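Long-range contacts in N-methyltransferase (Streptoalloteichus sp. ATCC 53650, PDB 5BSZ), which probably transfers a methyl group from S-adenosylmethionine to the amino nitrogen of a deoxysugar on the route to kedarcidin: residues A97-F102 / R132-H137; G158-D163 / V173-S178; V37-R42 / L230-Q235; P46-L51 / E67-A72. All blocks are in the same frame, centred on the assembly; numbering follows the deposited sequence.

Contact 1: A97-F102 / R132-H137; sequences ADMFDF and RAMARH. With SAH (S-adenosyl-L-homocysteine), chain B.
R136, just past the end of helix 124-135, makes both of its direct bonds to the 97-102 loop with one nitrogen. Its NH2 forms a salt bridge with D101 OD2 at 3.1 Å, approaching the anti side of the carboxylate, and also donates to the carbonyl O of F102, 3.1 Å away, from above the carbonyl plane. NE is paired with D103, which helps to set the guanidinium, and A133 CA sits over one of its faces. A water accepts from R136 NH1 and gives a weak bond to F100 O.

The aromatic part is F102 against H137: the planes are 20° from parallel but slid apart, with centroids 4.5 Å apart. H137 is pinned at both nitrogens. ND1 donates in the ring plane to A133 O (2.7 Å), and NE2 is hydrogen-bonded to L104 N, so the ring is probably neutral. With an alanine at this position, A133 O and L104 N would probably lose their imidazole partners, and a gap would be likely to open beside the F102 ring.

Among apolar contacts, A133 CB meets F102 CE1 at 3.8 Å. F102 reaches it with CG between backbone N and carbonyl carbon (chi1 68°). M99 and M134 run side by side, their CE atoms 4.2 Å apart, against V54 and C113 of the sheet.

The ligand lies on the other side of the D98-D101 type I turn. D98 OD1 accepts from N6 of S-adenosylhomocysteine (2.9 Å) and, as an Asx turn, from F100 N; M99 N donates to N1 (2.9 Å). The helix end thus holds, by charge and packing, the loop that reads the adenine edge of this Rossmann-like methyltransferase.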
# COMPACT_ATOMS: atom_id res chain seq x y z
N ALA A 97 -11.57 1.08 29.90
CA ALA A 97 -12.82 1.79 29.85
C ALA A 97 -12.75 3.00 28.94
O ALA A 97 -11.67 3.44 28.53
CB ALA A 97 -13.30 2.23 31.22
N ASP A 98 -13.95 3.43 28.58
CA ASP A 98 -14.22 4.54 27.70
C ASP A 98 -14.29 5.83 28.51
O ASP A 98 -15.16 6.01 29.40
CB ASP A 98 -15.52 4.29 26.95
CG ASP A 98 -15.84 5.37 25.94
OD1 ASP A 98 -15.04 6.33 25.72
OD2 ASP A 98 -16.99 5.28 25.48
N MET A 99 -13.39 6.74 28.18
CA MET A 99 -13.27 8.03 28.88
C MET A 99 -14.56 8.80 28.81
O MET A 99 -14.80 9.68 29.64
CB MET A 99 -12.11 8.89 28.29
CG MET A 99 -12.25 9.22 26.82
SD MET A 99 -10.83 10.02 25.94
CE MET A 99 -10.82 11.34 27.08
N PHE A 100 -15.38 8.52 27.81
CA PHE A 100 -16.62 9.25 27.61
C PHE A 100 -17.73 8.86 28.55
O PHE A 100 -18.67 9.64 28.73
CB PHE A 100 -17.10 9.16 26.15
CG PHE A 100 -16.11 9.76 25.23
CD1 PHE A 100 -15.76 11.08 25.39
CD2 PHE A 100 -15.42 8.97 24.34
CE1 PHE A 100 -14.77 11.62 24.62
CE2 PHE A 100 -14.43 9.52 23.56
CZ PHE A 100 -14.12 10.84 23.70
N ASP A 101 -17.66 7.65 29.09
CA ASP A 101 -18.66 7.21 30.05
C ASP A 101 -18.10 5.98 30.79
O ASP A 101 -18.00 4.88 30.22
CB ASP A 101 -19.95 6.89 29.30
CG ASP A 101 -21.08 6.49 30.25
OD1 ASP A 101 -21.67 5.42 30.07
OD2 ASP A 101 -21.23 7.18 31.26
N PHE A 102 -17.50 6.24 31.94
CA PHE A 102 -16.89 5.20 32.76
C PHE A 102 -17.28 5.52 34.23
O PHE A 102 -17.69 6.64 34.57
CB PHE A 102 -15.35 5.14 32.58
CG PHE A 102 -14.62 6.34 33.12
CD1 PHE A 102 -14.42 7.48 32.35
CD2 PHE A 102 -14.11 6.33 34.42
CE1 PHE A 102 -13.80 8.60 32.86
CE2 PHE A 102 -13.48 7.44 34.93
CZ PHE A 102 -13.31 8.58 34.16
N ARG A 132 -17.77 15.47 32.61
CA ARG A 132 -18.66 14.99 33.66
C ARG A 132 -18.21 13.67 34.27
O ARG A 132 -18.25 13.47 35.51
CB ARG A 132 -20.08 14.90 33.12
CG ARG A 132 -21.17 15.11 34.17
CD ARG A 132 -22.31 16.01 33.65
NE ARG A 132 -22.58 15.77 32.22
CZ ARG A 132 -22.60 16.66 31.22
NH1 ARG A 132 -22.41 17.99 31.42
NH2 ARG A 132 -22.81 16.17 29.98
N ALA A 133 -17.83 12.73 33.42
CA ALA A 133 -17.44 11.42 33.92
C ALA A 133 -16.19 11.56 34.77
O ALA A 133 -16.12 10.88 35.77
CB ALA A 133 -17.16 10.43 32.80
N MET A 134 -15.21 12.36 34.34
CA MET A 134 -14.07 12.74 35.17
C MET A 134 -14.46 13.38 36.52
O MET A 134 -13.95 12.95 37.55
CB MET A 134 -13.06 13.66 34.46
CG MET A 134 -12.39 12.91 33.28
SD MET A 134 -11.50 14.10 32.26
CE MET A 134 -11.27 12.99 30.87
N ALA A 135 -15.32 14.39 36.49
CA ALA A 135 -15.77 15.13 37.67
C ALA A 135 -16.50 14.26 38.71
O ALA A 135 -16.37 14.51 39.91
CB ALA A 135 -16.69 16.28 37.24
N ARG A 136 -17.24 13.23 38.29
CA ARG A 136 -17.84 12.37 39.29
C ARG A 136 -16.88 11.39 39.94
O ARG A 136 -17.29 10.60 40.79
CB ARG A 136 -19.04 11.62 38.77
CG ARG A 136 -18.79 10.66 37.66
CD ARG A 136 -20.12 10.42 36.96
NE ARG A 136 -19.94 9.41 35.92
CZ ARG A 136 -20.27 9.52 34.63
NH1 ARG A 136 -20.87 10.62 34.14
NH2 ARG A 136 -19.99 8.51 33.82
N HIS A 137 -15.61 11.41 39.52
CA HIS A 137 -14.61 10.67 40.27
C HIS A 137 -13.83 11.55 41.20
O HIS A 137 -12.72 11.17 41.61
CB HIS A 137 -13.66 9.95 39.33
CG HIS A 137 -14.33 8.84 38.61
ND1 HIS A 137 -15.15 9.04 37.51
CD2 HIS A 137 -14.39 7.52 38.90
CE1 HIS A 137 -15.64 7.87 37.13
NE2 HIS A 137 -15.20 6.94 37.96
N SAH B . -2.34 10.72 28.00
CA SAH B . -1.36 9.85 27.25
CB SAH B . -1.95 9.18 25.99
CG SAH B . -1.62 9.68 24.60
SD SAH B . -2.31 8.82 23.22
C SAH B . -0.14 10.70 27.08
O SAH B . -0.09 11.89 27.33
OXT SAH B . 0.90 10.16 26.83
C5' SAH B . -4.07 8.91 23.41
C4' SAH B . -4.57 7.68 24.18
O4' SAH B . -5.99 7.76 24.40
C3' SAH B . -4.39 6.38 23.40
O3' SAH B . -3.61 5.50 24.22
C2' SAH B . -5.77 5.76 23.19
O2' SAH B . -5.77 4.32 23.34
C1' SAH B . -6.57 6.48 24.24
N9 SAH B . -8.01 6.63 23.94
C8 SAH B . -8.58 6.95 22.74
N7 SAH B . -9.93 6.96 22.85
C5 SAH B . -10.21 6.61 24.13
C6 SAH B . -11.44 6.42 24.90
N6 SAH B . -12.59 6.64 24.24
N1 SAH B . -11.31 6.09 26.21
C2 SAH B . -10.13 5.86 26.79
N3 SAH B . -8.95 6.02 26.17
C4 SAH B . -8.94 6.39 24.86
O HOH W 1 -20.49 10.96 31.34

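Contact 2: G158-D163 / V173-S178; sequences GHIAHD and VRLSRS. With THM (thymidine), chain G.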
# COMPACT_ATOMS: atom_id res chain seq x y z
N GLY A 158 0.58 23.55 8.52
CA GLY A 158 1.93 23.31 8.00
C GLY A 158 2.83 22.41 8.84
O GLY A 158 4.02 22.34 8.59
N HIS A 159 2.31 21.72 9.85
CA HIS A 159 3.21 20.94 10.66
C HIS A 159 3.65 19.66 9.90
O HIS A 159 2.81 18.94 9.38
CB HIS A 159 2.55 20.52 11.95
CG HIS A 159 3.40 19.61 12.78
ND1 HIS A 159 4.54 20.05 13.44
CD2 HIS A 159 3.29 18.29 13.07
CE1 HIS A 159 5.09 19.04 14.08
NE2 HIS A 159 4.34 17.97 13.89
N ILE A 160 4.96 19.38 9.91
CA ILE A 160 5.55 18.16 9.34
C ILE A 160 6.66 17.81 10.27
O ILE A 160 7.40 18.67 10.64
CB ILE A 160 6.16 18.37 7.94
CG1 ILE A 160 5.03 18.68 6.97
CG2 ILE A 160 6.96 17.13 7.52
CD1 ILE A 160 5.41 19.34 5.68
N ALA A 161 6.78 16.55 10.67
CA ALA A 161 7.82 16.12 11.54
C ALA A 161 8.34 14.75 11.10
O ALA A 161 7.60 14.01 10.47
CB ALA A 161 7.29 16.00 12.96
N HIS A 162 9.57 14.41 11.47
CA HIS A 162 10.18 13.10 11.18
C HIS A 162 11.03 12.68 12.35
O HIS A 162 11.44 13.50 13.13
CB HIS A 162 11.07 13.18 9.96
CG HIS A 162 12.33 13.95 10.17
ND1 HIS A 162 12.46 15.27 9.83
CD2 HIS A 162 13.53 13.58 10.70
CE1 HIS A 162 13.68 15.69 10.12
NE2 HIS A 162 14.33 14.69 10.69
N ASP A 163 11.30 11.40 12.46
CA ASP A 163 12.21 10.92 13.48
C ASP A 163 12.90 9.70 12.87
O ASP A 163 12.37 9.07 11.95
CB ASP A 163 11.41 10.47 14.70
CG ASP A 163 12.28 10.29 15.95
OD1 ASP A 163 11.79 9.73 16.95
OD2 ASP A 163 13.45 10.73 15.97
N VAL A 173 12.06 4.68 10.69
CA VAL A 173 11.87 6.06 10.39
C VAL A 173 10.40 6.40 10.45
O VAL A 173 9.55 5.56 10.13
CB VAL A 173 12.44 6.39 9.00
CG1 VAL A 173 13.89 5.96 8.94
CG2 VAL A 173 11.68 5.64 7.93
N ARG A 174 10.12 7.64 10.83
CA ARG A 174 8.76 8.13 11.00
C ARG A 174 8.56 9.47 10.36
O ARG A 174 9.43 10.34 10.43
CB ARG A 174 8.43 8.27 12.51
CG ARG A 174 7.02 8.77 12.82
CD ARG A 174 6.74 8.89 14.33
NE ARG A 174 5.35 9.23 14.66
CZ ARG A 174 4.85 10.47 14.71
NH1 ARG A 174 5.62 11.51 14.44
NH2 ARG A 174 3.57 10.67 15.02
N LEU A 175 7.42 9.67 9.72
CA LEU A 175 7.11 10.96 9.11
C LEU A 175 5.65 11.25 9.43
O LEU A 175 4.81 10.36 9.27
CB LEU A 175 7.30 10.91 7.61
CG LEU A 175 7.13 12.14 6.75
CD1 LEU A 175 8.15 13.16 7.25
CD2 LEU A 175 7.34 11.90 5.25
N SER A 176 5.36 12.49 9.80
CA SER A 176 4.02 12.84 10.20
C SER A 176 3.65 14.19 9.61
O SER A 176 4.53 15.01 9.32
CB SER A 176 3.94 12.81 11.73
OG SER A 176 4.51 13.99 12.27
N ARG A 177 2.36 14.43 9.46
CA ARG A 177 1.84 15.62 8.82
C ARG A 177 0.48 15.89 9.43
O ARG A 177 -0.22 14.92 9.76
CB ARG A 177 1.61 15.33 7.37
CG ARG A 177 1.26 16.55 6.60
CD ARG A 177 0.83 16.13 5.24
NE ARG A 177 0.27 17.29 4.57
CZ ARG A 177 -1.00 17.42 4.23
NH1 ARG A 177 -1.37 18.54 3.63
NH2 ARG A 177 -1.89 16.47 4.45
N SER A 178 0.10 17.16 9.58
CA SER A 178 -1.25 17.48 10.08
C SER A 178 -1.88 18.59 9.26
O SER A 178 -1.18 19.41 8.68
CB SER A 178 -1.22 17.77 11.58
OG SER A 178 -0.79 19.09 11.87
O5' THM G . 3.05 18.42 18.02
C5' THM G . 2.85 18.87 16.66
C4' THM G . 1.42 19.38 16.44
O4' THM G . 1.39 20.55 17.27
C3' THM G . 1.05 19.85 15.01
O3' THM G . -0.11 19.16 14.50
C2' THM G . 0.79 21.37 15.06
C1' THM G . 0.71 21.60 16.58
N1 THM G . 1.11 22.88 17.20
C2 THM G . 0.07 23.82 17.08
O2 THM G . -0.93 23.44 16.45
N3 THM G . 0.13 25.05 17.58
C4 THM G . 1.20 25.44 18.28
O4 THM G . 1.25 26.61 18.78
C5 THM G . 2.30 24.46 18.44
C5M THM G . 3.47 24.98 19.22
C6 THM G . 2.21 23.18 17.90
O HOH W 2 -1.33 21.96 7.46
O HOH W 3 -0.51 21.74 10.87
O HOH W 4 3.74 15.06 14.78
O HOH W 5 1.36 19.78 7.14
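H159 and S178, neighbours across the mouth of a beta hairpin, close on a bound thymidine, whose sugar lies over one face of the H159 imidazole. Strands 160-166 and 171-181 form this antiparallel hairpin, the first being an edge strand of the four-stranded antiparallel sheet within this chain. C5' of the thymidine stands 3.3 Å from H159 NE2, offset toward the ring's rim, and S178 OG is hydrogen-bonded to O3' at 2.7 Å. With CG anti to the backbone N (chi1 176°), H159 keeps its CB against S178 OG, 3.6 Å away, while the ring lies under the sugar.

Below the ligand the register is regular. A161 and S176 are a hydrogen-bonded pair, S176 N to A161 O at 2.8 Å and A161 N to S176 O at 3.0 Å; D163 and R174 repeat the pattern. The non-hydrogen-bonded pairs are I160 with R177 and H162 with L175. The last rung, S178 N to H159 O, is longer at 3.2 Å, and one water donates to both H159 O and S178 O there.

The two faces differ. I160 and L175 lie side by side, CG2 to CD1 4.2 Å, and both pack on T171 of the third subunit, so that face is partly covered by another subunit, although R177 on it pairs with E188 of its own chain. On the face of A161, D163, R174 and S176, D163 forms a salt bridge with R26 and R174 NE is hydrogen-bonded to Y191 OH. Here too a water lies at the edge of the H159 ring, in its plane, bridging NE2 to S176 OG, which is 2.8 Å from the water oxygen.

Contact 3: V37-R42 / L230-Q235; sequences VRRVVR and LTDVGQ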
# COMPACT_ATOMS: atom_id res chain seq x y z
N VAL A 37 0.87 18.80 36.60
CA VAL A 37 -0.27 18.22 37.30
C VAL A 37 -0.04 18.31 38.82
O VAL A 37 -0.90 18.79 39.55
CB VAL A 37 -0.48 16.73 36.90
CG1 VAL A 37 -1.61 16.12 37.73
CG2 VAL A 37 -0.79 16.61 35.40
N ARG A 38 1.11 17.85 39.28
CA ARG A 38 1.43 17.82 40.71
C ARG A 38 1.24 19.21 41.34
O ARG A 38 0.58 19.40 42.37
CB ARG A 38 2.88 17.33 40.93
CG ARG A 38 3.32 17.37 42.41
CD ARG A 38 4.84 17.32 42.59
NE ARG A 38 5.35 18.66 42.35
CZ ARG A 38 5.22 19.67 43.23
NH1 ARG A 38 4.75 19.47 44.46
NH2 ARG A 38 5.63 20.88 42.86
N ARG A 39 1.79 20.20 40.65
CA ARG A 39 1.84 21.58 41.12
C ARG A 39 0.45 22.18 41.19
O ARG A 39 0.07 22.76 42.21
CB ARG A 39 2.75 22.40 40.21
CG ARG A 39 2.94 23.86 40.57
CD ARG A 39 3.61 24.62 39.42
NE ARG A 39 2.84 25.83 39.16
CZ ARG A 39 3.34 26.97 38.70
NH1 ARG A 39 2.53 28.01 38.52
NH2 ARG A 39 4.63 27.08 38.41
N VAL A 40 -0.31 22.07 40.10
CA VAL A 40 -1.64 22.65 40.05
C VAL A 40 -2.58 21.98 41.08
O VAL A 40 -3.45 22.60 41.70
CB VAL A 40 -2.23 22.50 38.62
CG1 VAL A 40 -3.71 22.73 38.63
CG2 VAL A 40 -1.55 23.44 37.62
N VAL A 41 -2.46 20.66 41.25
CA VAL A 41 -3.24 19.91 42.24
C VAL A 41 -2.84 20.31 43.70
O VAL A 41 -3.69 20.63 44.51
CB VAL A 41 -3.05 18.39 42.03
CG1 VAL A 41 -3.60 17.58 43.22
CG2 VAL A 41 -3.78 17.97 40.75
N ARG A 42 -1.55 20.31 44.01
CA ARG A 42 -1.11 20.60 45.37
C ARG A 42 -1.38 22.04 45.78
O ARG A 42 -1.73 22.29 46.94
CB ARG A 42 0.32 20.18 45.57
CG ARG A 42 0.53 18.67 45.57
CD ARG A 42 0.12 18.08 46.91
NE ARG A 42 0.27 16.62 46.96
CZ ARG A 42 1.43 15.97 47.00
NH1 ARG A 42 2.59 16.60 47.01
NH2 ARG A 42 1.46 14.66 47.05
N LEU A 230 -5.20 28.27 33.14
CA LEU A 230 -3.89 28.59 33.67
C LEU A 230 -2.93 28.65 32.49
O LEU A 230 -2.91 27.73 31.68
CB LEU A 230 -3.42 27.51 34.65
CG LEU A 230 -4.33 27.36 35.87
CD1 LEU A 230 -3.69 26.32 36.75
CD2 LEU A 230 -4.55 28.71 36.56
N THR A 231 -2.19 29.75 32.37
CA THR A 231 -1.22 29.92 31.26
C THR A 231 0.27 29.80 31.62
O THR A 231 1.13 29.77 30.74
CB THR A 231 -1.48 31.26 30.57
OG1 THR A 231 -1.19 32.32 31.49
CG2 THR A 231 -2.94 31.34 30.18
N ASP A 232 0.58 29.64 32.90
CA ASP A 232 1.96 29.49 33.32
C ASP A 232 2.30 28.00 33.50
O ASP A 232 3.39 27.66 33.96
CB ASP A 232 2.23 30.29 34.61
CG ASP A 232 1.26 29.95 35.75
OD1 ASP A 232 0.04 29.80 35.51
OD2 ASP A 232 1.71 29.83 36.90
N VAL A 233 1.39 27.11 33.12
CA VAL A 233 1.73 25.70 33.05
C VAL A 233 1.12 25.20 31.76
O VAL A 233 0.37 25.92 31.12
CB VAL A 233 1.09 24.91 34.23
CG1 VAL A 233 1.95 25.02 35.48
CG2 VAL A 233 -0.34 25.40 34.52
N GLY A 234 1.40 23.95 31.39
CA GLY A 234 0.96 23.49 30.06
C GLY A 234 1.83 24.08 28.95
O GLY A 234 2.80 24.75 29.24
N GLN A 235 1.52 23.77 27.69
CA GLN A 235 2.27 24.26 26.55
C GLN A 235 1.98 25.73 26.34
O GLN A 235 0.87 26.22 26.69
CB GLN A 235 1.94 23.42 25.30
CG GLN A 235 2.23 21.92 25.49
CD GLN A 235 2.36 21.10 24.23
OE1 GLN A 235 2.12 19.87 24.22
NE2 GLN A 235 2.78 21.75 23.16
O HOH W 6 -0.45 28.11 37.66
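R39 NH1 and D232 OD2 sit 2.6 Å apart in a salt bridge that ties helix 30-44 to the loop between strands 225-230 and 240-245. These two strands form the antiparallel end of the seven-stranded sheet, whose order 3-2-1-4-5-7-6 is that of the Rossmann-like class I methyltransferase fold, and the helix packs against it. NH1 has a second partner, a water 3.1 Å away, and this water donates to D232 OD1 at 2.8 Å, so both carboxylate oxygens are tied to the same nitrogen, one directly and one through solvent. The planes of guanidinium and carboxylate are turned 65° from each other, and OD2 comes to the guanidinium at its edge.

V233 CG1 covers one face of that guanidinium, 3.9 Å from R39 NE, a nitrogen that is buried here without a polar partner. R39 gets there with a chain that starts anti to the backbone N (chi1 -179°) and then bends at chi3, which at 131° is off a staggered value. A leucine in its place would probably leave the D232 carboxylate without its positive mate and V233 without the flat group it rests on.

Beneath the polar rim the contact is aliphatic. V40 points at the loop and touches two side chains with CG2: V233 CG2 is 3.9 Å from V40 CG2, and V233 continues onto W36 and L240. L230, coming off the end of its strand, shares V242 with V40. These last two side chains reach toward each other tip to tip, L230 CD1 lying 3.7 Å from V40 CG2.

Contact 4: P46-L51 / E67-A72; sequences PGARSL and EHFPDA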
# COMPACT_ATOMS: atom_id res chain seq x y z
N PRO A 46 -3.66 20.63 49.10
CA PRO A 46 -2.31 20.40 49.62
C PRO A 46 -2.03 18.96 50.07
O PRO A 46 -0.89 18.48 50.05
CB PRO A 46 -2.21 21.41 50.78
CG PRO A 46 -3.18 22.48 50.42
CD PRO A 46 -4.31 21.81 49.69
N GLY A 47 -3.07 18.29 50.54
CA GLY A 47 -2.90 16.93 51.03
C GLY A 47 -3.17 15.90 49.96
O GLY A 47 -3.23 14.72 50.29
N ALA A 48 -3.34 16.29 48.69
CA ALA A 48 -3.80 15.35 47.64
C ALA A 48 -2.90 14.12 47.56
O ALA A 48 -1.66 14.26 47.45
CB ALA A 48 -3.81 16.06 46.28
N ARG A 49 -3.46 12.91 47.58
CA ARG A 49 -2.58 11.72 47.49
C ARG A 49 -3.05 10.63 46.53
O ARG A 49 -2.34 9.65 46.30
CB ARG A 49 -2.33 11.08 48.87
CG ARG A 49 -3.55 10.51 49.55
CD ARG A 49 -3.29 9.81 50.89
NE ARG A 49 -2.19 8.84 50.98
CZ ARG A 49 -2.21 7.52 50.76
NH1 ARG A 49 -1.07 6.86 50.95
NH2 ARG A 49 -3.27 6.83 50.33
N SER A 50 -4.26 10.80 46.01
CA SER A 50 -4.82 9.88 45.05
C SER A 50 -5.10 10.59 43.73
O SER A 50 -5.50 11.75 43.71
CB SER A 50 -6.10 9.24 45.55
OG SER A 50 -7.13 10.17 45.74
N LEU A 51 -4.86 9.86 42.65
CA LEU A 51 -4.93 10.45 41.28
C LEU A 51 -5.36 9.40 40.26
O LEU A 51 -4.85 8.25 40.25
CB LEU A 51 -3.58 11.04 40.88
CG LEU A 51 -3.55 11.70 39.48
CD1 LEU A 51 -2.70 12.95 39.50
CD2 LEU A 51 -3.05 10.75 38.43
N GLU A 67 4.95 8.71 42.81
CA GLU A 67 5.75 9.10 44.00
C GLU A 67 4.97 10.09 44.86
O GLU A 67 5.04 10.11 46.11
CB GLU A 67 7.04 9.80 43.58
CG GLU A 67 7.60 9.44 42.22
CD GLU A 67 9.00 10.01 42.03
OE1 GLU A 67 9.70 9.49 41.14
OE2 GLU A 67 9.41 10.96 42.77
N HIS A 68 4.21 10.94 44.19
CA HIS A 68 3.50 12.00 44.91
C HIS A 68 2.09 11.58 45.24
O HIS A 68 1.51 12.04 46.22
CB HIS A 68 3.56 13.30 44.08
CG HIS A 68 4.97 13.69 43.75
ND1 HIS A 68 5.89 14.00 44.73
CD2 HIS A 68 5.65 13.69 42.58
CE1 HIS A 68 7.07 14.23 44.17
NE2 HIS A 68 6.95 14.07 42.87
N PHE A 69 1.52 10.72 44.39
CA PHE A 69 0.12 10.36 44.49
C PHE A 69 0.09 8.84 44.54
O PHE A 69 -0.25 8.18 43.56
CB PHE A 69 -0.69 10.90 43.31
CG PHE A 69 -0.65 12.40 43.21
CD1 PHE A 69 -1.44 13.19 44.01
CD2 PHE A 69 0.20 13.00 42.30
CE1 PHE A 69 -1.38 14.57 43.91
CE2 PHE A 69 0.28 14.37 42.18
CZ PHE A 69 -0.51 15.17 42.98
N PRO A 70 0.53 8.27 45.69
CA PRO A 70 0.77 6.82 45.74
C PRO A 70 -0.51 5.98 45.54
O PRO A 70 -0.39 4.82 45.21
CB PRO A 70 1.40 6.63 47.14
CG PRO A 70 0.93 7.81 47.96
CD PRO A 70 0.96 8.93 46.93
N ASP A 71 -1.70 6.54 45.70
CA ASP A 71 -2.94 5.75 45.49
C ASP A 71 -3.48 6.21 44.10
O ASP A 71 -4.26 7.16 43.98
CB ASP A 71 -3.91 6.02 46.65
CG ASP A 71 -5.33 5.51 46.44
OD1 ASP A 71 -5.54 4.56 45.66
OD2 ASP A 71 -6.27 6.09 47.06
N ALA A 72 -3.03 5.51 43.05
CA ALA A 72 -3.24 5.99 41.67
C ALA A 72 -3.94 4.94 40.83
O ALA A 72 -3.94 3.73 41.16
CB ALA A 72 -1.90 6.35 41.04
O HOH W 7 -5.89 7.73 49.19
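D71 N donates to R49 O at 3.2 Å, nearly straight at 167° and in the carbonyl plane, and L51 N returns the link to D71 O at 3.1 Å. These bonds start the parallel pairing of strands 50-54 and 71-76, the two strands of a beta-alpha-beta crossover in the Rossmann-like fold, linked through helix 60-65, which packs on the sheet through L62. S50 lies opposite D71 and L51 opposite A72.

Charge comes next, and it is looser. R49 NH2 and D71 OD2 are 4.5 Å apart, too far for a salt bridge; a water fills in, accepting from R49 NH2 (3.0 Å) at the guanidinium edge and donating to D71 OD2 (2.7 Å). The strong partner of D71 is R106, so the aspartate joins its strand to a later loop while R49 lies at the exposed surface. There P70 crosses R49 at about a right angle and sets CG over one face of the guanidinium, 3.7 Å from R49 NH1. Inward, S50 OG is hydrogen-bonded to D109 N, just before strand 110-113, beside the backbone pairing of S50 with A110.

The packing gathers on F69, a buried ring just before the second strand. Its CG stands anti to the carbonyl carbon (chi1 -60°), directing the ring in between the first strand and helix 30-44, where V41 touches both it and A48. L51 crosses F69, bringing CB alongside the phenylalanine CB and a methyl over the ring. A48 instead meets the edge, its CB in the ring plane and 3.7 Å from F69 CE1. The methyl over the face is L51 CD1, a CH-pi contact 4.3 Å from the centroid of F69.

Contact 3 closes a loop of the chain that encloses the other three. It touches contact 4 directly: R42 of the 37-42 helix turns probably hydrogen-bonds, NE to O, with A48 at 3.1 Å, and V41 packs on A48, so one helix serves both. Contact 1 lies in the same sheet domain, its nearest atoms about 7 Å from contact 4, and of the four it alone binds S-adenosylhomocysteine, at the adenine. Contact 2 sits across the chain's centre from contact 1, 32 Å between centres, and supplies H159 and S178 to the thymidine pocket; its R174 side chain still comes within about 10 Å of S-adenosylhomocysteine. Contacts 3 and 4 lie away from both ligands' sites.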